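Local structure of nucleoporin NUP82 (Chaetomium thermophilum, 5CWW) at residues K368-E380 against P465-D477. The protein probably serves as a structural and transport-factor-docking component of the nuclear pore complex, to which this chain contributes the N-terminal beta-propeller part. Residues are numbered along the deposited sequence; the frame is centred on the assembly and turned at random. Where two conformers were deposited one is given.
Sequences KLQGPFDFDLNPE and PEPPSLLTFQTFD
Asp376 O is gripped twice by Thr472: the backbone N lies 3.0 Å from it in the carbonyl plane, while Thr472 OG1, also 3.0 Å from Asp376 O, donates from above that plane, 41° out of it. The hydroxyl gets there because OG1 stands anti to its own carbonyl carbon (chi1 -50°), which turns CG2 toward Pro379 CD. A valine here would probably leave Asp376 O with the amide alone, losing the second grip where the type II turn from Phe375 to Asn378 takes the chain out of the strand. Just beyond, one water donates to both Leu377 O and Thr472 O, bridging the two segments where direct pairing stops.

Upstream the ladder is parallel: Asp374 N bonds to Pro468 O at 2.8 Å, Leu470 N to Asp374 O, and Asp376 N to Leu470 O at 2.8 Å, the last nearly head-on to the carbonyl though its N-H is bent (155°). Pro468 lays CB over one face of the Phe373 ring, 3.9 Å from its centroid, a CH-pi contact, and its CG reaches Gly371. Leu470 fits between two rings, with CG 3.7 Å from Phe373 CD2 and CD1 at the edge of Phe375, near its plane. The side chains of Leu377, in the turn, and Leu471 lie side by side, CD1 to CD1. On the other face, with Ser469, the Asp376 carboxylate reaches outside to a salt bridge with a basic side chain of another protein's chain.

Within this chain strand 374-376 is an outermost strand of a mixed sheet; farther along, Thr475 and Phe476 pair with a parallel strand of that other chain. Backbone bonds set the register, apolar packing fills the Leu470 face, and the Asp376 face carries a charge that probably helps hold the partner protein.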
loop_
_atom_site.group_PDB
_atom_site.type_symbol
_atom_site.label_atom_id
_atom_site.label_comp_id
_atom_site.label_asym_id
_atom_site.label_seq_id
_atom_site.Cartn_x
_atom_site.Cartn_y
_atom_site.Cartn_z
ATOM N N LYS B 368 -12.004 4.711 8.913
ATOM C CA LYS B 368 -11.205 5.917 9.039
ATOM C C LYS B 368 -9.790 5.672 8.535
ATOM O O LYS B 368 -9.224 4.595 8.742
ATOM C CB LYS B 368 -11.168 6.382 10.496
ATOM C CG LYS B 368 -10.324 7.625 10.731
ATOM C CD LYS B 368 -10.279 8.000 12.202
ATOM C CE LYS B 368 -9.310 9.144 12.437
ATOM N NZ LYS B 368 -9.316 9.590 13.852
ATOM N N LEU B 369 -9.219 6.665 7.865
ATOM C CA LEU B 369 -7.813 6.601 7.494
ATOM C C LEU B 369 -6.974 6.962 8.710
ATOM O O LEU B 369 -7.096 8.061 9.250
ATOM C CB LEU B 369 -7.496 7.544 6.334
ATOM C CG LEU B 369 -6.051 7.459 5.826
ATOM C CD1 LEU B 369 -5.762 6.090 5.221
ATOM C CD2 LEU B 369 -5.763 8.560 4.822
ATOM N N GLN B 370 -6.137 6.025 9.143
ATOM C CA GLN B 370 -5.286 6.221 10.309
ATOM C C GLN B 370 -3.878 6.623 9.889
ATOM O O GLN B 370 -3.222 5.903 9.136
ATOM C CB GLN B 370 -5.237 4.949 11.156
ATOM C CG GLN B 370 -6.594 4.503 11.671
ATOM C CD GLN B 370 -6.506 3.290 12.569
ATOM O OE1 GLN B 370 -5.630 3.205 13.428
ATOM N NE2 GLN B 370 -7.411 2.336 12.372
ATOM N N GLY B 371 -3.427 7.775 10.380
ATOM C CA GLY B 371 -2.096 8.277 10.086
ATOM C C GLY B 371 -2.123 9.745 9.700
ATOM O O GLY B 371 -3.180 10.371 9.721
ATOM N N PRO B 372 -0.956 10.311 9.352
ATOM C CA PRO B 372 0.350 9.639 9.316
ATOM C C PRO B 372 0.808 9.193 10.700
ATOM O O PRO B 372 0.730 9.972 11.647
ATOM C CB PRO B 372 1.298 10.714 8.767
ATOM C CG PRO B 372 0.441 11.832 8.291
ATOM C CD PRO B 372 -0.852 11.741 9.024
ATOM N N PHE B 373 1.271 7.953 10.814
ATOM C CA PHE B 373 1.782 7.443 12.078
ATOM C C PHE B 373 3.046 8.183 12.494
ATOM O O PHE B 373 3.950 8.388 11.683
ATOM C CB PHE B 373 2.073 5.944 11.979
ATOM C CG PHE B 373 0.851 5.081 12.083
ATOM C CD1 PHE B 373 -0.004 4.935 11.004
ATOM C CD2 PHE B 373 0.562 4.409 13.258
ATOM C CE1 PHE B 373 -1.129 4.141 11.097
ATOM C CE2 PHE B 373 -0.560 3.608 13.357
ATOM C CZ PHE B 373 -1.408 3.476 12.275
ATOM N N ASP B 374 3.106 8.581 13.761
ATOM C CA ASP B 374 4.320 9.160 14.316
ATOM C C ASP B 374 5.265 8.043 14.740
ATOM O O ASP B 374 4.869 7.130 15.464
ATOM C CB ASP B 374 4.000 10.067 15.505
ATOM C CG ASP B 374 5.233 10.746 16.066
ATOM O OD1 ASP B 374 5.736 11.689 15.422
ATOM O OD2 ASP B 374 5.696 10.340 17.152
ATOM N N PHE B 375 6.508 8.111 14.275
ATOM C CA PHE B 375 7.518 7.123 14.635
ATOM C C PHE B 375 8.204 7.535 15.931
ATOM O O PHE B 375 9.059 8.416 15.939
ATOM C CB PHE B 375 8.548 6.965 13.514
ATOM C CG PHE B 375 7.951 6.560 12.193
ATOM C CD1 PHE B 375 6.840 5.736 12.139
ATOM C CD2 PHE B 375 8.499 7.016 11.004
ATOM C CE1 PHE B 375 6.288 5.370 10.923
ATOM C CE2 PHE B 375 7.953 6.654 9.786
ATOM C CZ PHE B 375 6.847 5.829 9.746
ATOM N N ASP B 376 7.818 6.899 17.029
ATOM C CA ASP B 376 8.440 7.172 18.319
ATOM C C ASP B 376 9.876 6.646 18.314
ATOM O O ASP B 376 10.147 5.576 17.768
ATOM C CB ASP B 376 7.626 6.537 19.450
ATOM C CG ASP B 376 8.078 6.985 20.824
ATOM O OD1 ASP B 376 8.760 8.026 20.930
ATOM O OD2 ASP B 376 7.748 6.289 21.808
ATOM N N LEU B 377 10.788 7.412 18.910
ATOM C CA LEU B 377 12.220 7.101 18.902
ATOM C C LEU B 377 12.775 6.971 17.484
ATOM O O LEU B 377 13.710 6.207 17.242
ATOM C CB LEU B 377 12.502 5.814 19.681
ATOM C CG LEU B 377 12.022 5.754 21.131
ATOM C CD1 LEU B 377 12.520 4.470 21.772
ATOM C CD2 LEU B 377 12.489 6.964 21.927
ATOM N N ASN B 378 12.199 7.721 16.550
ATOM C CA ASN B 378 12.707 7.752 15.185
ATOM C C ASN B 378 14.121 8.330 15.152
ATOM O O ASN B 378 14.427 9.252 15.907
ATOM C CB ASN B 378 11.777 8.576 14.293
ATOM C CG ASN B 378 12.125 8.464 12.825
ATOM O OD1 ASN B 378 11.876 7.437 12.196
ATOM N ND2 ASN B 378 12.690 9.529 12.264
ATOM N N PRO B 379 14.995 7.784 14.290
ATOM C CA PRO B 379 16.320 8.397 14.136
ATOM C C PRO B 379 16.222 9.857 13.713
ATOM O O PRO B 379 15.390 10.198 12.874
ATOM C CB PRO B 379 16.977 7.553 13.039
ATOM C CG PRO B 379 16.262 6.253 13.075
ATOM C CD PRO B 379 14.853 6.569 13.470
ATOM N N GLU B 380 17.055 10.709 14.300
ATOM C CA GLU B 380 17.033 12.129 13.980
ATOM C C GLU B 380 18.013 12.430 12.851
ATOM O O GLU B 380 18.963 11.679 12.624
ATOM C CB GLU B 380 17.367 12.967 15.219
ATOM C CG GLU B 380 18.686 12.611 15.889
ATOM C CD GLU B 380 18.938 13.422 17.147
ATOM O OE1 GLU B 380 18.030 14.171 17.566
ATOM O OE2 GLU B 380 20.044 13.309 17.718
ATOM N N PRO B 465 -7.029 15.298 18.837
ATOM C CA PRO B 465 -6.702 13.877 18.671
ATOM C C PRO B 465 -5.214 13.638 18.422
ATOM O O PRO B 465 -4.706 13.987 17.357
ATOM C CB PRO B 465 -7.531 13.468 17.451
ATOM C CG PRO B 465 -7.724 14.727 16.685
ATOM C CD PRO B 465 -7.823 15.817 17.710
ATOM N N GLU B 466 -4.531 13.052 19.401
ATOM C CA GLU B 466 -3.107 12.760 19.271
ATOM C C GLU B 466 -2.877 11.763 18.136
ATOM O O GLU B 466 -3.601 10.774 18.029
ATOM C CB GLU B 466 -2.542 12.212 20.581
ATOM C CG GLU B 466 -2.575 13.206 21.729
ATOM C CD GLU B 466 -1.930 12.664 22.991
ATOM O OE1 GLU B 466 -1.495 11.493 22.982
ATOM O OE2 GLU B 466 -1.855 13.411 23.990
ATOM N N PRO B 467 -1.868 12.016 17.286
ATOM C CA PRO B 467 -1.668 11.150 16.118
ATOM C C PRO B 467 -1.326 9.714 16.505
ATOM O O PRO B 467 -0.750 9.495 17.568
ATOM C CB PRO B 467 -0.494 11.810 15.387
ATOM C CG PRO B 467 0.240 12.552 16.441
ATOM C CD PRO B 467 -0.803 13.026 17.409
ATOM N N PRO B 468 -1.688 8.742 15.655
ATOM C CA PRO B 468 -1.328 7.348 15.939
ATOM C C PRO B 468 0.184 7.149 15.965
ATOM O O PRO B 468 0.906 7.917 15.329
ATOM C CB PRO B 468 -1.968 6.574 14.784
ATOM C CG PRO B 468 -2.161 7.578 13.701
ATOM C CD PRO B 468 -2.421 8.879 14.384
ATOM N N SER B 469 0.651 6.127 16.675
ATOM C CA SER B 469 2.079 5.959 16.909
ATOM C C SER B 469 2.570 4.536 16.674
ATOM O O SER B 469 1.861 3.563 16.938
ATOM C CB SER B 469 2.422 6.380 18.341
ATOM O OG SER B 469 3.798 6.183 18.616
ATOM N N LEU B 470 3.791 4.442 16.154
ATOM C CA LEU B 470 4.535 3.192 16.099
ATOM C C LEU B 470 5.842 3.378 16.860
ATOM O O LEU B 470 6.375 4.486 16.920
ATOM C CB LEU B 470 4.817 2.778 14.655
ATOM C CG LEU B 470 3.606 2.447 13.781
ATOM C CD1 LEU B 470 4.026 2.319 12.323
ATOM C CD2 LEU B 470 2.933 1.170 14.259
ATOM N N LEU B 471 6.355 2.292 17.430
ATOM C CA LEU B 471 7.626 2.323 18.151
ATOM C C LEU B 471 8.757 1.848 17.251
ATOM O O LEU B 471 8.804 0.681 16.865
ATOM C CB LEU B 471 7.555 1.453 19.411
ATOM C CG LEU B 471 8.870 1.246 20.178
ATOM C CD1 LEU B 471 9.466 2.572 20.624
ATOM C CD2 LEU B 471 8.652 0.331 21.375
ATOM N N THR B 472 9.671 2.755 16.922
ATOM C CA THR B 472 10.845 2.390 16.145
ATOM C C THR B 472 11.763 1.536 17.009
ATOM O O THR B 472 12.343 2.022 17.978
ATOM C CB THR B 472 11.614 3.626 15.642
ATOM O OG1 THR B 472 10.708 4.535 15.005
ATOM C CG2 THR B 472 12.696 3.221 14.653
ATOM N N PHE B 473 11.884 0.261 16.660
ATOM C CA PHE B 473 12.711 -0.659 17.426
ATOM C C PHE B 473 14.144 -0.669 16.914
ATOM O O PHE B 473 15.092 -0.685 17.699
ATOM C CB PHE B 473 12.142 -2.076 17.376
ATOM C CG PHE B 473 13.125 -3.123 17.799
ATOM C CD1 PHE B 473 13.495 -3.247 19.128
ATOM C CD2 PHE B 473 13.696 -3.972 16.866
ATOM C CE1 PHE B 473 14.413 -4.202 19.520
ATOM C CE2 PHE B 473 14.612 -4.932 17.251
ATOM C CZ PHE B 473 14.974 -5.044 18.578
ATOM N N GLN B 474 14.296 -0.648 15.596
ATOM C CA GLN B 474 15.611 -0.750 14.984
ATOM C C GLN B 474 15.623 -0.160 13.576
ATOM O O GLN B 474 14.627 -0.218 12.853
ATOM C CB GLN B 474 16.054 -2.215 14.957
ATOM C CG GLN B 474 17.428 -2.445 14.366
ATOM C CD GLN B 474 17.850 -3.900 14.443
ATOM O OE1 GLN B 474 17.021 -4.789 14.646
ATOM N NE2 GLN B 474 19.145 -4.150 14.288
ATOM N N THR B 475 16.764 0.410 13.203
ATOM C CA THR B 475 16.965 0.970 11.875
ATOM C C THR B 475 18.364 0.607 11.402
ATOM O O THR B 475 19.333 0.822 12.127
ATOM C CB THR B 475 16.804 2.506 11.867
ATOM O OG1 THR B 475 15.566 2.869 12.489
ATOM C CG2 THR B 475 16.839 3.050 10.443
ATOM N N PHE B 476 18.479 0.059 10.198
ATOM C CA PHE B 476 19.789 -0.307 9.671
ATOM C C PHE B 476 19.861 -0.218 8.150
ATOM O O PHE B 476 18.866 -0.430 7.455
ATOM C CB PHE B 476 20.164 -1.723 10.124
ATOM C CG PHE B 476 19.154 -2.774 9.745
ATOM C CD1 PHE B 476 19.198 -3.381 8.501
ATOM C CD2 PHE B 476 18.168 -3.162 10.638
ATOM C CE1 PHE B 476 18.276 -4.351 8.153
ATOM C CE2 PHE B 476 17.243 -4.131 10.296
ATOM C CZ PHE B 476 17.297 -4.725 9.051
ATOM N N ASP B 477 21.048 0.102 7.646
ATOM C CA ASP B 477 21.306 0.100 6.211
ATOM C C ASP B 477 21.386 -1.324 5.679
ATOM O O ASP B 477 21.721 -2.254 6.416
ATOM C CB ASP B 477 22.609 0.838 5.886
ATOM C CG ASP B 477 22.487 2.346 6.017
ATOM O OD1 ASP B 477 21.385 2.886 5.783
ATOM O OD2 ASP B 477 23.505 2.995 6.334
HETATM O O HOH W 1 14.938 3.787 17.321
#